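Endonuclease V (Streptomyces avermitilis, PDB 3GOC) probably repairs deaminated DNA, using magnesium to cut the duplex at the second phosphodiester bond 3' to a deoxyinosine and leaving the lesion in place. Local coordinates at residues A[56-61]-A[94-99]; A[60-65]-A[102-107]; A[148-153]-A[180-185]; A[158-163]-A[170-175]; A[174-179]-A[206-211]. All coordinates share one frame; numbering follows the deposited sequence.

How the interactions relate
From the N terminus, strand 55-64 comes first and supplies a segment to two contacts. Interaction 1 closes a loop by bringing helix 94-102 onto it, and interaction 2 carries on along the same strand to meet the loop that leads into strand 110-114. The rest lie across the chain's centre from interaction 1. Interaction 3 joins 148-153 to the start of strand 183-189; the hairpin of interaction 4 falls wholly between those two segments, and the two contacts touch. Interaction 5 begins where interaction 4 ends, at Leu174 and Arg175, crosses interaction 3 along the chain, and ties the hairpin's exit to the lead-in of helix 211-228.

Interaction 1. Residues A[56-61]-A[94-99]; sequences VVAAAV and IPTVLA
Thr96 leans from helix 94-102 onto strand 55-64, reaching Val56 and Ala58, two residues on the same face of the strand. Its CB sits 4.1 Å from CG1 of Val56, and from there the side chain forks. The hydroxyl branch lies beside the threonine's own backbone N (chi1 -56°), and OG1 comes within 3.6 Å of that same Val56 CG1, an oxygen against a methyl. The methyl branch goes deeper: Thr96 CG2 touches the strand backbone at Val56 O, 3.7 Å away, and also packs on the methyl of Ala58. The side chains of Val56 and Thr96 run side by side, pointing opposite ways.

The helix backbone at Thr96 and Val97 then closes over Ala58. Ala58 CB is 3.6 Å from the carbonyl oxygen of Thr96 and 3.8 Å from CA of Val97, while Val97 CG2 adds a looser touch at 4.1 Å. The small alanine is consistent with the close approach of the axes of 94-99 and 56-61, 7.2 Å. Val47 of the adjoining strand 41-49 packs on Val56, Ala58 and Val97, and the strand's other face is covered by helix 211-228. Ala59 is backbone-bonded to the magnesium ligand Asp46. The contact is all van der Waals: close fit and burial, rather than directed polar bonds, hold this helix on the RNase H-like sheet beside the metal site.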
# COMPACT_ATOMS: atom_id res chain seq x y z
N VAL A 56 17.33 -19.70 19.92
CA VAL A 56 16.82 -18.71 18.98
C VAL A 56 15.59 -18.08 19.61
O VAL A 56 14.81 -18.76 20.28
CB VAL A 56 16.48 -19.36 17.60
CG1 VAL A 56 15.49 -20.50 17.76
CG2 VAL A 56 15.95 -18.30 16.64
N VAL A 57 15.44 -16.78 19.43
CA VAL A 57 14.30 -16.06 19.99
C VAL A 57 13.49 -15.45 18.86
O VAL A 57 14.03 -14.76 18.00
CB VAL A 57 14.76 -14.94 20.95
CG1 VAL A 57 13.57 -14.08 21.36
CG2 VAL A 57 15.41 -15.56 22.18
N ALA A 58 12.19 -15.72 18.87
CA ALA A 58 11.30 -15.20 17.85
C ALA A 58 10.37 -14.15 18.43
O ALA A 58 10.01 -14.21 19.61
CB ALA A 58 10.48 -16.32 17.25
N ALA A 59 10.00 -13.19 17.60
CA ALA A 59 9.08 -12.14 18.01
C ALA A 59 8.01 -11.98 16.95
O ALA A 59 8.27 -12.13 15.75
CB ALA A 59 9.81 -10.82 18.21
N ALA A 60 6.80 -11.69 17.40
CA ALA A 60 5.69 -11.44 16.49
C ALA A 60 5.07 -10.14 16.99
O ALA A 60 4.74 -10.01 18.16
CB ALA A 60 4.67 -12.57 16.57
N VAL A 61 4.96 -9.16 16.10
CA VAL A 61 4.38 -7.88 16.45
C VAL A 61 3.22 -7.59 15.53
O VAL A 61 3.39 -7.49 14.32
CB VAL A 61 5.42 -6.74 16.34
CG1 VAL A 61 4.76 -5.41 16.73
CG2 VAL A 61 6.61 -7.02 17.25
N ILE A 94 11.43 -22.35 12.67
CA ILE A 94 9.99 -22.48 12.54
C ILE A 94 9.25 -22.82 13.84
O ILE A 94 8.25 -22.19 14.16
CB ILE A 94 9.65 -23.49 11.43
CG1 ILE A 94 9.86 -22.80 10.08
CG2 ILE A 94 8.23 -24.00 11.55
CD1 ILE A 94 10.13 -23.74 8.96
N PRO A 95 9.73 -23.81 14.61
CA PRO A 95 9.04 -24.15 15.85
C PRO A 95 8.89 -22.96 16.81
O PRO A 95 7.85 -22.77 17.45
CB PRO A 95 9.90 -25.26 16.44
CG PRO A 95 10.46 -25.93 15.23
CD PRO A 95 10.84 -24.75 14.35
N THR A 96 9.94 -22.16 16.90
CA THR A 96 9.94 -21.01 17.80
C THR A 96 9.06 -19.87 17.26
O THR A 96 8.42 -19.16 18.04
CB THR A 96 11.38 -20.51 18.05
OG1 THR A 96 12.16 -21.60 18.56
CG2 THR A 96 11.40 -19.39 19.08
N VAL A 97 9.04 -19.71 15.94
CA VAL A 97 8.21 -18.68 15.32
C VAL A 97 6.74 -19.05 15.54
O VAL A 97 5.91 -18.18 15.85
CB VAL A 97 8.49 -18.57 13.80
CG1 VAL A 97 7.50 -17.62 13.14
CG2 VAL A 97 9.91 -18.06 13.59
N LEU A 98 6.41 -20.33 15.37
CA LEU A 98 5.04 -20.78 15.57
C LEU A 98 4.63 -20.51 17.02
O LEU A 98 3.49 -20.13 17.29
CB LEU A 98 4.91 -22.27 15.25
CG LEU A 98 5.03 -22.65 13.77
CD1 LEU A 98 5.08 -24.17 13.64
CD2 LEU A 98 3.87 -22.08 12.98
N ALA A 99 5.57 -20.69 17.95
CA ALA A 99 5.30 -20.47 19.37
C ALA A 99 5.02 -19.00 19.67
O ALA A 99 4.14 -18.67 20.47
CB ALA A 99 6.47 -20.97 20.21

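Interaction 2. Residues A[60-65]-A[102-107]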
# COMPACT_ATOMS: atom_id res chain seq x y z
N ALA A 60 6.80 -11.69 17.40
CA ALA A 60 5.69 -11.44 16.49
C ALA A 60 5.07 -10.14 16.99
O ALA A 60 4.74 -10.01 18.16
CB ALA A 60 4.67 -12.57 16.57
N VAL A 61 4.96 -9.16 16.10
CA VAL A 61 4.38 -7.88 16.45
C VAL A 61 3.22 -7.59 15.53
O VAL A 61 3.39 -7.49 14.32
CB VAL A 61 5.42 -6.74 16.34
CG1 VAL A 61 4.76 -5.41 16.73
CG2 VAL A 61 6.61 -7.02 17.25
N VAL A 62 2.03 -7.47 16.12
CA VAL A 62 0.80 -7.22 15.38
C VAL A 62 0.50 -5.73 15.31
O VAL A 62 0.48 -5.05 16.33
CB VAL A 62 -0.40 -7.92 16.04
CG1 VAL A 62 -1.62 -7.79 15.16
CG2 VAL A 62 -0.08 -9.39 16.29
N LEU A 63 0.27 -5.23 14.10
CA LEU A 63 -0.05 -3.82 13.91
C LEU A 63 -1.46 -3.65 13.37
O LEU A 63 -2.02 -4.54 12.73
CB LEU A 63 0.89 -3.18 12.89
CG LEU A 63 2.40 -3.33 13.06
CD1 LEU A 63 3.10 -2.64 11.90
CD2 LEU A 63 2.84 -2.75 14.38
N ASP A 64 -2.04 -2.49 13.65
CA ASP A 64 -3.35 -2.15 13.10
C ASP A 64 -2.89 -1.66 11.72
O ASP A 64 -2.13 -0.70 11.61
CB ASP A 64 -3.99 -1.01 13.88
CG ASP A 64 -5.27 -0.51 13.23
OD1 ASP A 64 -5.24 0.59 12.64
OD2 ASP A 64 -6.29 -1.22 13.30
N ALA A 65 -3.34 -2.33 10.66
CA ALA A 65 -2.92 -1.98 9.31
C ALA A 65 -3.24 -0.55 8.88
O ALA A 65 -2.47 0.08 8.16
CB ALA A 65 -3.51 -2.97 8.32
N ASP A 102 1.59 -18.24 18.38
CA ASP A 102 0.59 -18.86 19.24
C ASP A 102 0.41 -18.10 20.55
O ASP A 102 -0.66 -18.16 21.17
CB ASP A 102 0.96 -20.31 19.55
CG ASP A 102 0.77 -21.23 18.36
OD1 ASP A 102 0.00 -20.87 17.44
OD2 ASP A 102 1.38 -22.32 18.35
N ALA A 103 1.44 -17.38 20.96
CA ALA A 103 1.39 -16.61 22.21
C ALA A 103 0.64 -15.29 22.07
O ALA A 103 0.36 -14.63 23.06
CB ALA A 103 2.80 -16.36 22.72
N LEU A 104 0.33 -14.91 20.83
CA LEU A 104 -0.40 -13.67 20.60
C LEU A 104 -1.84 -13.79 21.08
O LEU A 104 -2.41 -14.87 21.07
CB LEU A 104 -0.42 -13.32 19.11
CG LEU A 104 0.91 -12.89 18.47
CD1 LEU A 104 0.73 -12.83 16.97
CD2 LEU A 104 1.34 -11.54 19.03
N PRO A 105 -2.43 -12.67 21.51
CA PRO A 105 -3.81 -12.67 21.99
C PRO A 105 -4.83 -12.49 20.87
O PRO A 105 -6.03 -12.49 21.10
CB PRO A 105 -3.82 -11.49 22.96
CG PRO A 105 -2.92 -10.52 22.27
CD PRO A 105 -1.76 -11.40 21.81
N CYS A 106 -4.34 -12.34 19.64
CA CYS A 106 -5.22 -12.16 18.50
C CYS A 106 -4.60 -12.78 17.24
O CYS A 106 -3.41 -13.11 17.22
CB CYS A 106 -5.45 -10.66 18.25
SG CYS A 106 -3.91 -9.76 17.83
N PRO A 107 -5.41 -12.96 16.19
CA PRO A 107 -4.89 -13.54 14.95
C PRO A 107 -3.93 -12.52 14.33
O PRO A 107 -4.08 -11.32 14.52
CB PRO A 107 -6.15 -13.72 14.11
CG PRO A 107 -7.21 -13.98 15.14
CD PRO A 107 -6.88 -12.93 16.18
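Leu104 drops its isopropyl end onto Val62 and Ala60, two residues that share a face of strand 55-64, and this is the tight half of the contact. Its CD1 is 3.6 Å from Val62 CG2 and still reaches Ala60 CB at 4.0 Å, so one methyl bridges both strand residues. The other, CD2, packs on the same Val62 methyl and lies 3.8 Å from the carbonyl oxygen of Ala60. With CG beside the leucine's own backbone N, a chi1 of -70° carries it toward the strand, and a chi2 of 170° sets the two methyls against it. Ala74 of strand 70-79 touches Leu104 as well.

Toward Cys106 and Pro107 the fit slackens. Cys106 SG rests 4.0 Å from Val62 CG1, with Arg41 of strand 41-49 touching both residues. Beyond it Pro107 offers just its carbonyl oxygen, 4.3 Å from Val62 CG1, and is itself exposed to solvent. Cut back to an alanine here, Leu104 would lose the methyls that pack on Val62 CG2 and Ala60 CB, and the loop is likely to sit less firmly on the strand.

The loop joining helix 94-102 to strand 110-114, the strand that carries the magnesium ligand Asp114, thus meets the sheet through branched methyls and one sulfur. Within this contact, fit of shape rather than directed bonds holds the loop.

Interaction 3. Residues A[148-153]-A[180-185]; sequences FSYEDP and VKPVFV
Phe184 drives one ring edge into the face of Tyr150 in a T-shaped pair, the centroids 5.0 Å apart and the planes at 65°. The bump is Phe184 CE2, which sits 3.4 Å from Tyr150 CE2, over the tyrosine face but off toward its rim. Next to it, Phe184 CZ reaches the phenol end and meets Tyr150 OH at 3.6 Å. A chi1 of 69° swings the tyrosine ring across to the other segment, and a chi2 of 99° turns its face to Phe184. Lys181 CE, the carbon before the ammonium, lies 3.8 Å from Tyr150 OH at the exposed margin.

A second, shallower fit runs alongside. The rings of Pro153 and Pro182 cross obliquely, CG to CG at 4.1 Å, and that same Pro182 CG touches Tyr150 CE1 at 4.2 Å. Ala173 touches both aromatic rings. A serine in place of Tyr150 would probably leave the Phe184 edge without its facing ring and open a gap beside Pro182.

The contact links the outermost strand 149-150 with strand 183-189 across the intervening hairpin strands 160-165 and 168-174. Arg175 binds the carbonyl oxygens of Pro153 and Val180, and Arg208 those of Lys181 and Pro182. Ring and proline surfaces therefore do the work between the two segments, while these four carbonyl oxygens are taken up by arginines from outside.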
# COMPACT_ATOMS: atom_id res chain seq x y z
N PHE A 148 19.67 -13.79 -6.25
CA PHE A 148 18.76 -13.48 -7.34
C PHE A 148 19.19 -12.22 -8.10
O PHE A 148 19.93 -11.39 -7.58
CB PHE A 148 17.33 -13.30 -6.80
CG PHE A 148 16.88 -14.46 -5.95
CD1 PHE A 148 16.56 -14.27 -4.60
CD2 PHE A 148 16.79 -15.74 -6.49
CE1 PHE A 148 16.17 -15.35 -3.81
CE2 PHE A 148 16.40 -16.82 -5.71
CZ PHE A 148 16.09 -16.63 -4.36
N SER A 149 18.72 -12.09 -9.34
CA SER A 149 19.08 -10.94 -10.15
C SER A 149 17.87 -10.07 -10.44
O SER A 149 16.72 -10.52 -10.33
CB SER A 149 19.69 -11.40 -11.47
OG SER A 149 18.72 -12.03 -12.28
N TYR A 150 18.12 -8.82 -10.81
CA TYR A 150 17.04 -7.90 -11.10
C TYR A 150 17.56 -6.66 -11.80
O TYR A 150 18.72 -6.26 -11.61
CB TYR A 150 16.33 -7.50 -9.81
CG TYR A 150 17.16 -6.64 -8.88
CD1 TYR A 150 17.00 -5.26 -8.85
CD2 TYR A 150 18.12 -7.22 -8.03
CE1 TYR A 150 17.77 -4.46 -7.99
CE2 TYR A 150 18.89 -6.43 -7.18
CZ TYR A 150 18.70 -5.06 -7.16
OH TYR A 150 19.45 -4.27 -6.30
N GLU A 151 16.71 -6.07 -12.62
CA GLU A 151 17.03 -4.83 -13.32
C GLU A 151 16.63 -3.75 -12.33
O GLU A 151 15.67 -3.92 -11.58
CB GLU A 151 16.18 -4.68 -14.58
CG GLU A 151 16.40 -5.75 -15.64
CD GLU A 151 17.71 -5.58 -16.39
OE1 GLU A 151 17.98 -6.39 -17.31
OE2 GLU A 151 18.47 -4.64 -16.06
N ASP A 152 17.36 -2.64 -12.30
CA ASP A 152 17.02 -1.55 -11.39
C ASP A 152 15.60 -1.08 -11.66
O ASP A 152 15.26 -0.73 -12.79
CB ASP A 152 17.97 -0.36 -11.56
CG ASP A 152 19.37 -0.66 -11.07
OD1 ASP A 152 19.51 -1.09 -9.90
OD2 ASP A 152 20.33 -0.45 -11.85
N PRO A 153 14.74 -1.07 -10.63
CA PRO A 153 13.36 -0.61 -10.84
C PRO A 153 13.37 0.91 -11.02
O PRO A 153 14.40 1.55 -10.82
CB PRO A 153 12.65 -1.04 -9.55
CG PRO A 153 13.74 -0.94 -8.53
CD PRO A 153 14.93 -1.54 -9.25
N VAL A 180 16.16 5.51 -3.17
CA VAL A 180 16.84 4.65 -2.20
C VAL A 180 16.83 3.19 -2.68
O VAL A 180 15.92 2.78 -3.39
CB VAL A 180 16.13 4.73 -0.82
CG1 VAL A 180 16.80 3.80 0.18
CG2 VAL A 180 16.15 6.16 -0.31
N LYS A 181 17.85 2.43 -2.29
CA LYS A 181 17.97 1.01 -2.63
C LYS A 181 16.64 0.27 -2.37
O LYS A 181 16.03 0.45 -1.33
CB LYS A 181 19.09 0.40 -1.78
CG LYS A 181 19.00 -1.11 -1.56
CD LYS A 181 19.27 -1.88 -2.84
CE LYS A 181 19.22 -3.37 -2.58
NZ LYS A 181 20.24 -3.81 -1.57
N PRO A 182 16.18 -0.55 -3.33
CA PRO A 182 14.91 -1.26 -3.10
C PRO A 182 15.00 -2.43 -2.13
O PRO A 182 16.09 -2.82 -1.69
CB PRO A 182 14.51 -1.72 -4.50
CG PRO A 182 15.85 -1.98 -5.15
CD PRO A 182 16.68 -0.80 -4.69
N VAL A 183 13.84 -2.98 -1.78
CA VAL A 183 13.78 -4.15 -0.92
C VAL A 183 13.30 -5.25 -1.85
O VAL A 183 12.93 -4.98 -2.99
CB VAL A 183 12.82 -3.98 0.29
CG1 VAL A 183 13.38 -2.94 1.24
CG2 VAL A 183 11.42 -3.59 -0.17
N PHE A 184 13.31 -6.49 -1.37
CA PHE A 184 12.95 -7.62 -2.21
C PHE A 184 11.77 -8.38 -1.66
O PHE A 184 11.85 -9.06 -0.64
CB PHE A 184 14.20 -8.46 -2.40
CG PHE A 184 15.36 -7.65 -2.90
CD1 PHE A 184 16.22 -7.01 -2.00
CD2 PHE A 184 15.51 -7.41 -4.26
CE1 PHE A 184 17.19 -6.12 -2.46
CE2 PHE A 184 16.47 -6.53 -4.73
CZ PHE A 184 17.32 -5.88 -3.83
N VAL A 185 10.67 -8.25 -2.39
CA VAL A 185 9.39 -8.83 -2.02
C VAL A 185 9.07 -10.15 -2.70
O VAL A 185 9.23 -10.28 -3.91
CB VAL A 185 8.27 -7.83 -2.36
CG1 VAL A 185 6.91 -8.37 -1.95
CG2 VAL A 185 8.55 -6.50 -1.69

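Interaction 4. Residues A[158-163]-A[170-175]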
# COMPACT_ATOMS: atom_id res chain seq x y z
N GLY A 158 7.37 3.05 -5.25
CA GLY A 158 6.27 2.34 -5.88
C GLY A 158 6.72 1.53 -7.08
O GLY A 158 6.08 0.56 -7.48
N SER A 159 7.85 1.94 -7.67
CA SER A 159 8.42 1.26 -8.82
C SER A 159 8.87 -0.15 -8.45
O SER A 159 9.35 -0.39 -7.34
CB SER A 159 9.63 2.04 -9.35
OG SER A 159 9.27 3.36 -9.73
N ALA A 160 8.73 -1.08 -9.39
CA ALA A 160 9.13 -2.45 -9.15
C ALA A 160 9.81 -3.04 -10.38
O ALA A 160 9.77 -2.46 -11.47
CB ALA A 160 7.90 -3.29 -8.79
N ALA A 161 10.44 -4.18 -10.18
CA ALA A 161 11.11 -4.88 -11.27
C ALA A 161 11.14 -6.35 -10.87
O ALA A 161 11.18 -6.68 -9.69
CB ALA A 161 12.53 -4.35 -11.45
N PRO A 162 11.10 -7.25 -11.86
CA PRO A 162 11.13 -8.68 -11.56
C PRO A 162 12.41 -9.12 -10.84
O PRO A 162 13.51 -8.68 -11.19
CB PRO A 162 11.01 -9.32 -12.94
CG PRO A 162 10.22 -8.30 -13.72
CD PRO A 162 10.87 -7.01 -13.29
N LEU A 163 12.25 -9.97 -9.83
CA LEU A 163 13.39 -10.53 -9.11
C LEU A 163 13.49 -11.94 -9.70
O LEU A 163 12.54 -12.71 -9.62
CB LEU A 163 13.10 -10.61 -7.61
CG LEU A 163 14.27 -11.08 -6.74
CD1 LEU A 163 15.45 -10.12 -6.86
CD2 LEU A 163 13.81 -11.18 -5.28
N VAL A 170 10.68 -14.82 -9.19
CA VAL A 170 10.38 -15.37 -7.87
C VAL A 170 9.97 -14.27 -6.89
O VAL A 170 9.76 -14.53 -5.70
CB VAL A 170 11.59 -16.15 -7.29
CG1 VAL A 170 11.85 -17.39 -8.14
CG2 VAL A 170 12.83 -15.26 -7.25
N GLY A 171 9.86 -13.04 -7.39
CA GLY A 171 9.48 -11.92 -6.57
C GLY A 171 9.73 -10.61 -7.30
O GLY A 171 9.85 -10.60 -8.53
N ARG A 172 9.80 -9.52 -6.56
CA ARG A 172 10.05 -8.22 -7.18
C ARG A 172 10.94 -7.33 -6.34
O ARG A 172 10.88 -7.36 -5.12
CB ARG A 172 8.74 -7.47 -7.42
CG ARG A 172 7.86 -8.05 -8.50
CD ARG A 172 6.53 -7.33 -8.55
NE ARG A 172 5.60 -7.98 -9.46
CZ ARG A 172 4.30 -7.74 -9.49
NH1 ARG A 172 3.53 -8.38 -10.36
NH2 ARG A 172 3.76 -6.85 -8.66
N ALA A 173 11.78 -6.55 -7.02
CA ALA A 173 12.61 -5.58 -6.32
C ALA A 173 11.62 -4.41 -6.27
O ALA A 173 11.07 -4.01 -7.30
CB ALA A 173 13.83 -5.22 -7.15
N LEU A 174 11.37 -3.89 -5.07
CA LEU A 174 10.40 -2.82 -4.90
C LEU A 174 11.00 -1.57 -4.29
O LEU A 174 11.64 -1.64 -3.24
CB LEU A 174 9.26 -3.31 -4.00
CG LEU A 174 8.14 -2.31 -3.69
CD1 LEU A 174 7.34 -2.03 -4.96
CD2 LEU A 174 7.23 -2.89 -2.61
N ARG A 175 10.79 -0.44 -4.94
CA ARG A 175 11.30 0.84 -4.46
C ARG A 175 10.35 1.32 -3.37
O ARG A 175 9.25 1.79 -3.67
CB ARG A 175 11.35 1.86 -5.60
CG ARG A 175 12.07 3.16 -5.25
CD ARG A 175 13.59 2.98 -5.32
NE ARG A 175 14.05 2.77 -6.70
CZ ARG A 175 15.32 2.54 -7.04
NH1 ARG A 175 16.26 2.50 -6.11
NH2 ARG A 175 15.64 2.35 -8.31
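Leu174 reaches across to Ser159 by way of its torsions: CG stands opposite the backbone N (chi1 179°), and a chi2 of 69° folds CD1 back until it lies 3.5 Å from the Ser159 carbonyl oxygen. Arg172 keeps CG beside its own N (chi1 -70°), with CB 3.4 Å from Ala161 O, and then runs extended to a salt bridge with Asp194.

The backbones form an antiparallel hairpin. Ala161 and Ala173 are a hydrogen-bonded pair, Ala161 N to Ala173 O at 3.0 Å and Ala173 N to Ala161 O at 2.7 Å. Pro162, which has no N-H to give, faces Arg172 in a non-hydrogen-bonded pair and so costs the hairpin no bond there. At the open end Gly158 N gives Arg175 O a nearly straight bond of 2.8 Å, and Arg175 N binds Ser159 O. Toward the turn there is a classic beta bulge, Val170 and Gly171 both facing Leu163: Val170 N binds Leu163 O firmly at 2.8 Å, whereas Gly171 N makes a weak bond to the same oxygen. Leu163 N meets Gly171 O from well above the carbonyl plane.

Leu174 packs on Thr200 and Leu201 of helix 193-202, while Leu163 and Ala173 turn to Phe184 and Tyr150. Strand 183-189 flanks one edge of the hairpin, strand 149-150 the other, and the second subunit reaches Ala160 N through its Glu23.

Interaction 5. Residues A[174-179]-A[206-211]; sequences LRTQSG and KYRIPE
The carboxamide of Gln177 lies flat under the peptide joining Lys206 to Tyr207, the two planes nearly parallel, with Gln177 NE2 3.6 Å from Lys206 C. At its nitrogen end the amide reaches Tyr207 O, which stands somewhat out of the amide plane, in a weak bond of 3.3 Å from NE2. NE2 makes another weak bond to Thr204 O. A chi1 of -76° sets Gln177 CG 3.6 Å from Arg208 N, and the bend at chi2 (-58°) turns the amide under the peptide.

The firmer link is next door. Thr176 OG1 donates to Arg208 O at 2.8 Å, in the carbonyl plane and on a lone pair, and its own torsion (chi1 49°) turns the hydroxyl that way. Here the loop after strand 168-174 meets the one that leads into helix 211-228, where Pro210 takes the N-cap position; that helix carries the magnesium ligand Asp217.

CG of Arg208 packs 3.6 Å from Thr176 OG1, and from there the arginine chain runs out extended. Its NE binds Lys181 O and its NH2 the carbonyl oxygens of Pro182 and Lys143. The ring of Tyr207 makes a cation-pi contact with Arg214, and Ser178 OG bonds Gly9 N of the second subunit.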
# COMPACT_ATOMS: atom_id res chain seq x y z
N LEU A 174 11.37 -3.89 -5.07
CA LEU A 174 10.40 -2.82 -4.90
C LEU A 174 11.00 -1.57 -4.29
O LEU A 174 11.64 -1.64 -3.24
CB LEU A 174 9.26 -3.31 -4.00
CG LEU A 174 8.14 -2.31 -3.69
CD1 LEU A 174 7.34 -2.03 -4.96
CD2 LEU A 174 7.23 -2.89 -2.61
N ARG A 175 10.79 -0.44 -4.94
CA ARG A 175 11.30 0.84 -4.46
C ARG A 175 10.35 1.32 -3.37
O ARG A 175 9.25 1.79 -3.67
CB ARG A 175 11.35 1.86 -5.60
CG ARG A 175 12.07 3.16 -5.25
CD ARG A 175 13.59 2.98 -5.32
NE ARG A 175 14.05 2.77 -6.70
CZ ARG A 175 15.32 2.54 -7.04
NH1 ARG A 175 16.26 2.50 -6.11
NH2 ARG A 175 15.64 2.35 -8.31
N THR A 176 10.75 1.20 -2.10
CA THR A 176 9.90 1.64 -1.00
C THR A 176 10.18 3.10 -0.65
O THR A 176 9.34 3.77 -0.07
CB THR A 176 10.09 0.75 0.25
OG1 THR A 176 11.49 0.59 0.53
CG2 THR A 176 9.47 -0.63 0.02
N GLN A 177 11.38 3.57 -1.00
CA GLN A 177 11.74 4.97 -0.76
C GLN A 177 12.41 5.54 -2.00
O GLN A 177 13.29 4.91 -2.59
CB GLN A 177 12.66 5.09 0.46
CG GLN A 177 11.94 4.95 1.80
CD GLN A 177 10.83 5.98 1.99
OE1 GLN A 177 11.01 7.16 1.68
NE2 GLN A 177 9.69 5.53 2.50
N SER A 178 11.97 6.73 -2.38
CA SER A 178 12.47 7.44 -3.56
C SER A 178 13.99 7.54 -3.63
O SER A 178 14.63 8.01 -2.70
CB SER A 178 11.87 8.84 -3.60
OG SER A 178 12.07 9.45 -4.86
N GLY A 179 14.54 7.08 -4.75
CA GLY A 179 15.97 7.13 -4.97
C GLY A 179 16.82 6.29 -4.03
O GLY A 179 18.05 6.35 -4.08
N LYS A 206 7.38 5.86 5.67
CA LYS A 206 8.47 6.65 6.24
C LYS A 206 9.86 6.05 6.06
O LYS A 206 10.82 6.79 5.85
CB LYS A 206 8.22 6.85 7.74
CG LYS A 206 6.85 7.40 8.09
CD LYS A 206 6.62 7.39 9.59
CE LYS A 206 5.20 7.80 9.93
NZ LYS A 206 4.96 7.75 11.41
N TYR A 207 9.97 4.73 6.13
CA TYR A 207 11.27 4.08 6.00
C TYR A 207 11.36 3.12 4.83
O TYR A 207 10.35 2.77 4.21
CB TYR A 207 11.59 3.29 7.28
CG TYR A 207 11.40 4.07 8.56
CD1 TYR A 207 10.20 3.98 9.28
CD2 TYR A 207 12.41 4.89 9.06
CE1 TYR A 207 10.02 4.69 10.46
CE2 TYR A 207 12.24 5.60 10.24
CZ TYR A 207 11.04 5.50 10.93
OH TYR A 207 10.88 6.21 12.10
N ARG A 208 12.58 2.68 4.54
CA ARG A 208 12.81 1.73 3.47
C ARG A 208 12.35 0.34 3.91
O ARG A 208 11.79 -0.42 3.12
CB ARG A 208 14.30 1.68 3.13
CG ARG A 208 14.69 0.54 2.21
CD ARG A 208 16.19 0.44 2.00
NE ARG A 208 16.52 -0.72 1.19
CZ ARG A 208 17.25 -1.75 1.60
NH1 ARG A 208 17.75 -1.77 2.83
NH2 ARG A 208 17.47 -2.77 0.78
N ILE A 209 12.59 0.02 5.18
CA ILE A 209 12.23 -1.28 5.76
C ILE A 209 10.82 -1.24 6.37
O ILE A 209 10.48 -0.30 7.08
CB ILE A 209 13.23 -1.66 6.87
CG1 ILE A 209 14.66 -1.65 6.32
CG2 ILE A 209 12.90 -3.03 7.45
CD1 ILE A 209 14.90 -2.59 5.14
N PRO A 210 10.00 -2.27 6.10
CA PRO A 210 8.64 -2.32 6.65
C PRO A 210 8.62 -2.15 8.16
O PRO A 210 9.47 -2.71 8.86
CB PRO A 210 8.14 -3.70 6.23
CG PRO A 210 8.82 -3.91 4.92
CD PRO A 210 10.23 -3.40 5.18
N GLU A 211 7.66 -1.39 8.67
CA GLU A 211 7.57 -1.18 10.11
C GLU A 211 7.39 -2.48 10.87
O GLU A 211 7.81 -2.60 12.01
CB GLU A 211 6.45 -0.18 10.43
CG GLU A 211 6.81 1.24 10.02
CD GLU A 211 5.86 2.29 10.54
OE1 GLU A 211 5.41 2.18 11.70
OE2 GLU A 211 5.57 3.25 9.79